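Local coordinates for amidohydrolase 3 domain-containing protein (Pyrococcus furiosus, PDB 3ICJ) that probably hydrolyses carbon-nitrogen bonds other than peptide bonds, as a zinc-binding member of the amidohydrolase family, at residues R128-R133 with L156-R161; E112-R117 with R135-F140; S368-H373 with K389-A394. All coordinates share one frame; numbering follows the deposited sequence.

Interaction 1. Residues R128-R133 with L156-R161; sequences RVKKGR and LDVIDR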
loop_
_atom_site.group_PDB
_atom_site.type_symbol
_atom_site.label_atom_id
_atom_site.label_comp_id
_atom_site.label_asym_id
_atom_site.label_seq_id
_atom_site.Cartn_x
_atom_site.Cartn_y
_atom_site.Cartn_z
ATOM N N ARG A 128 -23.247 18.506 -4.796
ATOM C CA ARG A 128 -21.868 18.016 -4.821
ATOM C C ARG A 128 -21.758 16.711 -5.605
ATOM O O ARG A 128 -20.799 16.522 -6.350
ATOM C CB ARG A 128 -21.315 17.853 -3.403
ATOM C CG ARG A 128 -21.120 19.167 -2.659
ATOM C CD ARG A 128 -19.664 19.586 -2.565
ATOM N NE ARG A 128 -19.014 18.981 -1.403
ATOM C CZ ARG A 128 -19.024 19.496 -0.174
ATOM N NH1 ARG A 128 -18.399 18.856 0.803
ATOM N NH2 ARG A 128 -19.653 20.642 0.085
ATOM N N VAL A 129 -22.757 15.839 -5.452
ATOM C CA VAL A 129 -22.826 14.573 -6.185
ATOM C C VAL A 129 -22.992 14.828 -7.691
ATOM O O VAL A 129 -22.286 14.222 -8.502
ATOM C CB VAL A 129 -23.929 13.613 -5.626
ATOM C CG1 VAL A 129 -23.982 12.313 -6.405
ATOM C CG2 VAL A 129 -23.663 13.279 -4.187
ATOM N N LYS A 130 -23.879 15.758 -8.049
ATOM C CA LYS A 130 -24.108 16.132 -9.453
ATOM C C LYS A 130 -22.851 16.639 -10.158
ATOM O O LYS A 130 -22.733 16.499 -11.375
ATOM C CB LYS A 130 -25.222 17.179 -9.577
ATOM C CG LYS A 130 -26.631 16.613 -9.701
ATOM C CD LYS A 130 -27.654 17.744 -9.712
ATOM C CE LYS A 130 -29.084 17.218 -9.736
ATOM N NZ LYS A 130 -30.087 18.319 -9.589
ATOM N N LYS A 131 -21.919 17.216 -9.394
ATOM C CA LYS A 131 -20.647 17.718 -9.936
ATOM C C LYS A 131 -19.571 16.638 -10.126
ATOM O O LYS A 131 -18.427 16.966 -10.434
ATOM C CB LYS A 131 -20.085 18.852 -9.069
ATOM C CG LYS A 131 -20.792 20.177 -9.212
ATOM C CD LYS A 131 -19.995 21.279 -8.523
ATOM C CE LYS A 131 -20.390 22.661 -9.016
ATOM N NZ LYS A 131 -21.728 23.062 -8.498
ATOM N N GLY A 132 -19.931 15.364 -9.943
ATOM C CA GLY A 132 -19.018 14.236 -10.218
ATOM C C GLY A 132 -19.030 13.843 -11.690
ATOM O O GLY A 132 -20.087 13.844 -12.328
ATOM N N ARG A 133 -17.870 13.484 -12.230
ATOM C CA ARG A 133 -17.747 13.206 -13.661
ATOM C C ARG A 133 -18.281 11.823 -14.039
ATOM O O ARG A 133 -19.091 11.686 -14.956
ATOM C CB ARG A 133 -16.293 13.350 -14.113
ATOM C CG ARG A 133 -16.056 14.493 -15.086
ATOM C CD ARG A 133 -17.238 15.449 -15.114
ATOM N NE ARG A 133 -17.072 16.552 -14.172
ATOM C CZ ARG A 133 -15.987 17.316 -14.100
ATOM N NH1 ARG A 133 -14.965 17.099 -14.917
ATOM N NH2 ARG A 133 -15.922 18.298 -13.211
ATOM N N LEU A 156 -31.634 10.740 -4.063
ATOM C CA LEU A 156 -30.582 10.595 -5.066
ATOM C C LEU A 156 -31.115 10.170 -6.433
ATOM O O LEU A 156 -30.365 10.150 -7.419
ATOM C CB LEU A 156 -29.514 9.613 -4.580
ATOM C CG LEU A 156 -28.929 9.852 -3.187
ATOM C CD1 LEU A 156 -28.096 8.659 -2.782
ATOM C CD2 LEU A 156 -28.099 11.126 -3.153
ATOM N N ASP A 157 -32.406 9.839 -6.497
ATOM C CA ASP A 157 -33.045 9.495 -7.770
ATOM C C ASP A 157 -33.223 10.691 -8.706
ATOM O O ASP A 157 -33.597 10.504 -9.864
ATOM C CB ASP A 157 -34.386 8.784 -7.553
ATOM C CG ASP A 157 -34.237 7.279 -7.395
ATOM O OD1 ASP A 157 -33.124 6.751 -7.605
ATOM O OD2 ASP A 157 -35.245 6.625 -7.057
ATOM N N VAL A 158 -32.959 11.907 -8.216
ATOM C CA VAL A 158 -32.951 13.101 -9.084
ATOM C C VAL A 158 -31.730 13.138 -10.034
ATOM O O VAL A 158 -31.760 13.806 -11.066
ATOM C CB VAL A 158 -33.107 14.455 -8.293
ATOM C CG1 VAL A 158 -34.410 14.487 -7.481
ATOM C CG2 VAL A 158 -31.893 14.734 -7.418
ATOM N N ILE A 159 -30.677 12.402 -9.680
ATOM C CA ILE A 159 -29.450 12.267 -10.488
ATOM C C ILE A 159 -29.604 11.097 -11.470
ATOM O O ILE A 159 -29.887 9.969 -11.055
ATOM C CB ILE A 159 -28.226 12.040 -9.559
ATOM C CG1 ILE A 159 -28.079 13.228 -8.602
ATOM C CG2 ILE A 159 -26.942 11.810 -10.368
ATOM C CD1 ILE A 159 -27.546 12.858 -7.256
ATOM N N ASP A 160 -29.402 11.348 -12.765
ATOM C CA ASP A 160 -29.727 10.327 -13.782
ATOM C C ASP A 160 -28.604 9.312 -14.122
ATOM O O ASP A 160 -28.596 8.711 -15.207
ATOM C CB ASP A 160 -30.348 10.963 -15.041
ATOM C CG ASP A 160 -29.350 11.775 -15.859
ATOM O OD1 ASP A 160 -28.212 12.027 -15.391
ATOM O OD2 ASP A 160 -29.715 12.163 -16.992
ATOM N N ARG A 161 -27.627 9.174 -13.243
ATOM C CA ARG A 161 -26.715 8.056 -13.354
ATOM C C ARG A 161 -26.451 7.337 -12.046
ATOM O O ARG A 161 -26.820 7.875 -11.015
ATOM C CB ARG A 161 -25.412 8.478 -14.024
ATOM C CG ARG A 161 -24.543 9.409 -13.228
ATOM C CD ARG A 161 -23.579 10.128 -14.160
ATOM N NE ARG A 161 -23.661 11.570 -14.002
ATOM C CZ ARG A 161 -22.633 12.344 -13.691
ATOM N NH1 ARG A 161 -22.802 13.649 -13.553
ATOM N NH2 ARG A 161 -21.438 11.822 -13.527
#

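Interaction 2. Residues E112-R117 with R135-F140; sequences EMVDLR and RIIFGF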
loop_
_atom_site.group_PDB
_atom_site.type_symbol
_atom_site.label_atom_id
_atom_site.label_comp_id
_atom_site.label_asym_id
_atom_site.label_seq_id
_atom_site.Cartn_x
_atom_site.Cartn_y
_atom_site.Cartn_z
ATOM N N GLU A 112 -10.618 10.005 -7.023
ATOM C CA GLU A 112 -11.752 10.368 -7.886
ATOM C C GLU A 112 -13.070 10.600 -7.157
ATOM O O GLU A 112 -13.981 11.190 -7.731
ATOM C CB GLU A 112 -12.012 9.266 -8.919
ATOM C CG GLU A 112 -11.538 9.560 -10.324
ATOM C CD GLU A 112 -10.146 9.044 -10.583
ATOM O OE1 GLU A 112 -10.008 8.128 -11.424
ATOM O OE2 GLU A 112 -9.191 9.545 -9.944
ATOM N N MET A 113 -13.189 10.109 -5.923
ATOM C CA MET A 113 -14.457 10.115 -5.208
ATOM C C MET A 113 -14.919 11.531 -4.910
ATOM O O MET A 113 -14.102 12.436 -4.719
ATOM C CB MET A 113 -14.364 9.311 -3.905
ATOM C CG MET A 113 -14.460 7.808 -4.094
ATOM S SD MET A 113 -15.014 6.934 -2.623
ATOM C CE MET A 113 -13.607 7.040 -1.577
ATOM N N VAL A 114 -16.233 11.723 -4.906
ATOM C CA VAL A 114 -16.804 13.006 -4.511
ATOM C C VAL A 114 -16.691 13.148 -2.991
ATOM O O VAL A 114 -17.160 12.287 -2.250
ATOM C CB VAL A 114 -18.282 13.157 -4.991
ATOM C CG1 VAL A 114 -18.911 14.437 -4.420
ATOM C CG2 VAL A 114 -18.356 13.175 -6.524
ATOM N N ASP A 115 -16.057 14.234 -2.551
ATOM C CA ASP A 115 -15.873 14.556 -1.128
ATOM C C ASP A 115 -17.122 15.204 -0.501
ATOM O O ASP A 115 -17.464 16.348 -0.820
ATOM C CB ASP A 115 -14.655 15.484 -0.978
ATOM C CG ASP A 115 -14.142 15.582 0.456
ATOM O OD1 ASP A 115 -14.823 15.126 1.403
ATOM O OD2 ASP A 115 -13.034 16.133 0.634
ATOM N N LEU A 116 -17.776 14.472 0.406
ATOM C CA LEU A 116 -19.028 14.915 1.046
ATOM C C LEU A 116 -18.897 15.185 2.547
ATOM O O LEU A 116 -19.907 15.218 3.257
ATOM C CB LEU A 116 -20.166 13.901 0.828
ATOM C CG LEU A 116 -20.651 13.529 -0.576
ATOM C CD1 LEU A 116 -21.710 12.419 -0.502
ATOM C CD2 LEU A 116 -21.188 14.747 -1.336
ATOM N N ARG A 117 -17.670 15.364 3.031
ATOM C CA ARG A 117 -17.437 15.650 4.450
ATOM C C ARG A 117 -17.859 17.081 4.794
ATOM O O ARG A 117 -17.501 18.024 4.086
ATOM C CB ARG A 117 -15.965 15.421 4.822
ATOM C CG ARG A 117 -15.547 13.954 4.847
ATOM C CD ARG A 117 -14.053 13.806 5.050
ATOM N NE ARG A 117 -13.290 14.176 3.858
ATOM C CZ ARG A 117 -11.980 14.411 3.843
ATOM N NH1 ARG A 117 -11.269 14.321 4.962
ATOM N NH2 ARG A 117 -11.376 14.742 2.706
ATOM N N ARG A 135 -19.286 7.939 -15.165
ATOM C CA ARG A 135 -20.519 7.284 -15.646
ATOM C C ARG A 135 -21.266 6.712 -14.440
ATOM O O ARG A 135 -22.500 6.641 -14.444
ATOM C CB ARG A 135 -20.236 6.206 -16.711
ATOM C CG ARG A 135 -19.037 5.320 -16.412
ATOM C CD ARG A 135 -18.769 4.246 -17.476
ATOM N NE ARG A 135 -18.183 3.069 -16.833
ATOM C CZ ARG A 135 -18.889 2.097 -16.248
ATOM N NH1 ARG A 135 -20.216 2.130 -16.233
ATOM N NH2 ARG A 135 -18.274 1.080 -15.673
ATOM N N ILE A 136 -20.494 6.325 -13.418
ATOM C CA ILE A 136 -20.980 6.078 -12.052
ATOM C C ILE A 136 -20.308 7.081 -11.101
ATOM O O ILE A 136 -19.101 7.318 -11.203
ATOM C CB ILE A 136 -20.680 4.632 -11.586
ATOM C CG1 ILE A 136 -21.292 3.629 -12.566
ATOM C CG2 ILE A 136 -21.256 4.375 -10.193
ATOM C CD1 ILE A 136 -20.470 2.405 -12.768
ATOM N N ILE A 137 -21.098 7.678 -10.199
ATOM C CA ILE A 137 -20.579 8.624 -9.205
ATOM C C ILE A 137 -20.387 7.940 -7.858
ATOM O O ILE A 137 -21.363 7.544 -7.224
ATOM C CB ILE A 137 -21.506 9.860 -9.001
ATOM C CG1 ILE A 137 -21.771 10.581 -10.327
ATOM C CG2 ILE A 137 -20.894 10.832 -7.985
ATOM C CD1 ILE A 137 -23.010 11.455 -10.297
ATOM N N PHE A 138 -19.130 7.826 -7.436
ATOM C CA PHE A 138 -18.762 7.334 -6.112
ATOM C C PHE A 138 -18.404 8.503 -5.208
ATOM O O PHE A 138 -17.779 9.462 -5.643
ATOM C CB PHE A 138 -17.587 6.344 -6.195
ATOM C CG PHE A 138 -17.898 5.107 -7.005
ATOM C CD1 PHE A 138 -18.666 4.075 -6.461
ATOM C CD2 PHE A 138 -17.447 4.986 -8.315
ATOM C CE1 PHE A 138 -18.970 2.926 -7.210
ATOM C CE2 PHE A 138 -17.744 3.844 -9.076
ATOM C CZ PHE A 138 -18.507 2.810 -8.518
ATOM N N GLY A 139 -18.815 8.410 -3.948
ATOM C CA GLY A 139 -18.536 9.455 -2.967
ATOM C C GLY A 139 -18.452 8.901 -1.560
ATOM O O GLY A 139 -18.730 7.724 -1.341
ATOM N N PHE A 140 -18.087 9.757 -0.606
ATOM C CA PHE A 140 -17.817 9.325 0.765
ATOM C C PHE A 140 -17.963 10.471 1.763
ATOM O O PHE A 140 -17.903 11.647 1.388
ATOM C CB PHE A 140 -16.391 8.748 0.876
ATOM C CG PHE A 140 -15.305 9.800 0.853
ATOM C CD1 PHE A 140 -14.765 10.296 2.043
ATOM C CD2 PHE A 140 -14.823 10.303 -0.358
ATOM C CE1 PHE A 140 -13.778 11.284 2.029
ATOM C CE2 PHE A 140 -13.826 11.290 -0.381
ATOM C CZ PHE A 140 -13.304 11.775 0.813
#

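Interaction 3. Residues S368-H373 with K389-A394; sequences SGRIEH and KVRISA. With ZN (zinc ion), chain C.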
loop_
_atom_site.group_PDB
_atom_site.type_symbol
_atom_site.label_atom_id
_atom_site.label_comp_id
_atom_site.label_asym_id
_atom_site.label_seq_id
_atom_site.Cartn_x
_atom_site.Cartn_y
_atom_site.Cartn_z
ATOM N N SER A 368 10.806 -18.585 2.537
ATOM C CA SER A 368 11.014 -17.303 3.211
ATOM C C SER A 368 10.107 -16.235 2.594
ATOM O O SER A 368 10.449 -15.622 1.586
ATOM C CB SER A 368 12.493 -16.909 3.188
ATOM O OG SER A 368 12.816 -16.148 4.344
ATOM N N GLY A 369 8.929 -16.046 3.188
ATOM C CA GLY A 369 7.938 -15.151 2.616
ATOM C C GLY A 369 8.034 -13.784 3.249
ATOM O O GLY A 369 9.010 -13.469 3.935
ATOM N N ARG A 370 7.026 -12.958 2.994
ATOM C CA ARG A 370 6.924 -11.702 3.664
ATOM C C ARG A 370 5.611 -11.604 4.426
ATOM O O ARG A 370 4.606 -12.223 4.052
ATOM C CB ARG A 370 7.140 -10.484 2.713
ATOM C CG ARG A 370 6.330 -10.497 1.460
ATOM C CD ARG A 370 6.646 -9.296 0.555
ATOM N NE ARG A 370 5.945 -8.083 1.005
ATOM C CZ ARG A 370 5.979 -6.913 0.371
ATOM N NH1 ARG A 370 6.707 -6.763 -0.733
ATOM N NH2 ARG A 370 5.298 -5.881 0.855
ATOM N N ILE A 371 5.637 -10.801 5.489
ATOM C CA ILE A 371 4.453 -10.522 6.291
ATOM C C ILE A 371 4.122 -9.031 6.170
ATOM O O ILE A 371 4.984 -8.168 6.343
ATOM C CB ILE A 371 4.636 -10.968 7.802
ATOM C CG1 ILE A 371 4.679 -12.489 7.911
ATOM C CG2 ILE A 371 3.518 -10.406 8.699
ATOM C CD1 ILE A 371 5.076 -12.986 9.325
ATOM N N GLU A 372 2.871 -8.749 5.823
ATOM C CA GLU A 372 2.358 -7.397 5.769
ATOM C C GLU A 372 1.778 -7.063 7.142
ATOM O O GLU A 372 1.029 -7.868 7.718
ATOM C CB GLU A 372 1.234 -7.293 4.725
ATOM C CG GLU A 372 1.569 -7.986 3.408
ATOM C CD GLU A 372 2.912 -7.528 2.872
ATOM O OE1 GLU A 372 3.043 -6.330 2.560
ATOM O OE2 GLU A 372 3.845 -8.358 2.794
ATOM N N HIS A 373 2.125 -5.868 7.621
ATOM C CA HIS A 373 1.712 -5.270 8.916
ATOM C C HIS A 373 2.532 -5.735 10.113
ATOM O O HIS A 373 3.212 -4.912 10.740
ATOM C CB HIS A 373 0.194 -5.344 9.170
ATOM C CG HIS A 373 -0.625 -4.941 7.980
ATOM N ND1 HIS A 373 -0.561 -3.682 7.428
ATOM C CD2 HIS A 373 -1.472 -5.650 7.197
ATOM C CE1 HIS A 373 -1.353 -3.620 6.372
ATOM N NE2 HIS A 373 -1.916 -4.803 6.210
ATOM N N LYS A 389 14.216 -15.449 8.513
ATOM C CA LYS A 389 14.511 -14.257 7.665
ATOM C C LYS A 389 13.260 -13.735 6.937
ATOM O O LYS A 389 13.321 -13.340 5.760
ATOM C CB LYS A 389 15.642 -14.551 6.656
ATOM C CG LYS A 389 16.935 -15.150 7.252
ATOM C CD LYS A 389 17.909 -15.543 6.133
ATOM C CE LYS A 389 19.312 -15.817 6.666
ATOM N NZ LYS A 389 19.445 -17.194 7.198
ATOM N N VAL A 390 12.129 -13.738 7.646
ATOM C CA VAL A 390 10.859 -13.249 7.098
ATOM C C VAL A 390 10.945 -11.744 6.865
ATOM O O VAL A 390 11.338 -10.984 7.760
ATOM C CB VAL A 390 9.674 -13.529 8.050
ATOM C CG1 VAL A 390 8.341 -13.168 7.370
ATOM C CG2 VAL A 390 9.669 -14.993 8.484
ATOM N N ARG A 391 10.580 -11.321 5.662
ATOM C CA ARG A 391 10.567 -9.909 5.323
ATOM C C ARG A 391 9.261 -9.319 5.828
ATOM O O ARG A 391 8.240 -10.008 5.852
ATOM C CB ARG A 391 10.709 -9.745 3.820
ATOM C CG ARG A 391 12.099 -10.156 3.305
ATOM C CD ARG A 391 12.087 -10.486 1.827
ATOM N NE ARG A 391 11.505 -11.799 1.533
ATOM C CZ ARG A 391 10.464 -12.015 0.726
ATOM N NH1 ARG A 391 9.880 -11.013 0.089
ATOM N NH2 ARG A 391 10.012 -13.251 0.528
ATOM N N ILE A 392 9.295 -8.063 6.264
ATOM C CA ILE A 392 8.133 -7.428 6.892
ATOM C C ILE A 392 7.879 -6.051 6.267
ATOM O O ILE A 392 8.790 -5.257 6.099
ATOM C CB ILE A 392 8.298 -7.282 8.437
ATOM C CG1 ILE A 392 8.309 -8.668 9.113
ATOM C CG2 ILE A 392 7.162 -6.446 9.028
ATOM C CD1 ILE A 392 8.838 -8.652 10.550
ATOM N N SER A 393 6.635 -5.808 5.885
ATOM C CA SER A 393 6.219 -4.489 5.457
ATOM C C SER A 393 5.341 -3.854 6.543
ATOM O O SER A 393 4.258 -4.365 6.855
ATOM C CB SER A 393 5.467 -4.575 4.141
ATOM O OG SER A 393 5.471 -3.307 3.514
ATOM N N ALA A 394 5.814 -2.745 7.100
ATOM C CA ALA A 394 5.129 -2.059 8.199
ATOM C C ALA A 394 4.737 -0.640 7.796
ATOM O O ALA A 394 5.384 -0.017 6.949
ATOM C CB ALA A 394 6.005 -2.049 9.431
HETATM ZN ZN ZN C . -3.578 -5.963 4.932
HETATM O O HOH W 1 12.482 -13.724 3.224
#

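Interaction 1. Residues R128-R133 with L156-R161
R161 reaches back from the loop 156-161 to the turn that follows helix 122-130 and takes the carbonyl oxygen of G132 between the two terminal nitrogens of its guanidinium. R161 NH2 lies 2.7 Å from G132 O and R161 NH1 3.0 Å from the same atom, which sits close to the guanidinium plane. NH1 approaches nearly along the C=O axis, whereas NH2 stands well above the carbonyl plane. Both bonds are bent, with N-H...O angles of 146° for NH2 and 133° for NH1, as expected where two donors share one acceptor. The side chain has a second deposited conformer, so this grip describes one of two states. Arginine suits the place because its several N-H groups can serve clustered carbonyls: NH2 also donates to G134 O. A bend at chi3 (126°) turns the guanidinium toward them.

Beside this polar end, I159 CD1 packs 3.7 Å from V129 CG1, the two side chains crossing at about a right angle. K130 CG rests against I159 CG1 at 3.8 Å, and the extended chain beyond it passes V158 more loosely. Lysine suits this exposed edge: its aliphatic part can pack while the amine is carried to the surface.

Further out, backbone turns fix these groups. G132 N donates to V129 O at 3.0 Å, and having no side chain keeps G132 clear of that carbonyl. A type I turn, closed by I159 N to L156 O at 3.2 Å, presents I159 to the helix.

The contact thus ties the end of helix 122-130 to the loop entering strand 163-167. V129 packs on V163 and L165 of that strand, and V129, I159 and R161 all lean on I137 of strand 137-142.

Interaction 2. Residues E112-R117 with R135-F140
F140 folds its ring back across the 112-117 segment, where M113, D115 and R117 surround it. Its CG stands between its own backbone N and carbonyl carbon (chi1 75°), which swings the ring over its neighbour. M113 brings CE to 3.7 Å from F140 CD2, and its sulfur makes an oblique Met-aromatic contact with the ring. A flexible thioether suits such a spot, since it can follow the aromatic outline, and M113 CG still reaches F138 CB.

On the far side of the ring, R117 NE approaches F140 CE1 at 3.5 Å, obliquely, with guanidinium and ring planes 36° apart. The arginine is held by D115 in a side-on salt bridge, NE to OD1 and NH2 to OD2. With CG anti to the backbone N (chi1 -164°), the D115 carboxylate faces the chain two residues on, where OD1 also accepts from R117 N, an Asx turn; NE and N reach OD1 from opposite faces of the carboxylate.

Beneath these side chains the backbones pair in parallel, as the two strands of a beta-alpha-beta crossover whose helix is 122-130. V114 N donates to F138 O (2.8 Å). V114 O accepts from F140 N (3.2 Å), and L116 N donates to F140 O (3.0 Å). G139 pairs with V114 at a CA-CA distance of only 4.2 Å, a closeness helped by its lack of a side chain.

On the sheet face that carries V114, branched apolar residues suit the cover of the crossover helix: V114 CG2 touches I137 CG2 at 3.8 Å, while L116 packs on L125 and V129.

Interaction 3. Residues S368-H373 with K389-A394
K389, whose positive phi closes helix 379-388 in a Schellman motif, packs its CB beside S368, whose hydroxyl bonds to L388 O. V390 follows, its CG1 3.8 Å from I371 CG1, two branched residues suited to the cover of helix 352-365.

R391 N bonds to G369 O, and R391 O accepts from I371 N (2.7 Å). R391 NH2 meets S368 O at 2.6 Å in the guanidinium plane (N-H...O 152°), while R370 CB lies over one face of that group. NE donates to a water that donates to S368 OG, and NH2 also forms a salt bridge with D344, probably offsetting its charge.

I392 turns to the same side as I371, toward helix 420-426. S393 N then donates to I371 O (2.9 Å). The small S393 CB fits under the R370-E372 salt bridge, 3.4 Å from E372 OE1, which also accepts from H101 ND1. S393 O takes H373 N (2.7 Å).

H373 NE2 binds zinc at 2.4 Å beside H348, while ND1 bonds to Q395 OE1, which probably helps orient the ring. This beta-alpha-beta unit fits the (beta/alpha)8 barrel expected of amidohydrolases, its two zincs bridged by carboxylated K296 near the strands' C-terminal ends.

Overall arrangement
Interactions 1 and 2 are neighbours, their centres 10 Å apart and their segments alternating along the chain: helix 122-130, which supplies one side of interaction 1, is the crossover between the paired strands of interaction 2. They touch directly, R128 NE lying 3.1 Å from D115 O in a probable hydrogen bond and R161 NH2 packing 3.4 Å from I137 CG1. Interaction 3 lies on the opposite side of the chain's centre, about 43 Å from interaction 1 and 34 Å from interaction 2 between centres, with nearest atoms about 29 and 18 Å away. Of the three, it alone contains a zinc ligand; the other two build a separate sheet-and-helix region away from the metal site.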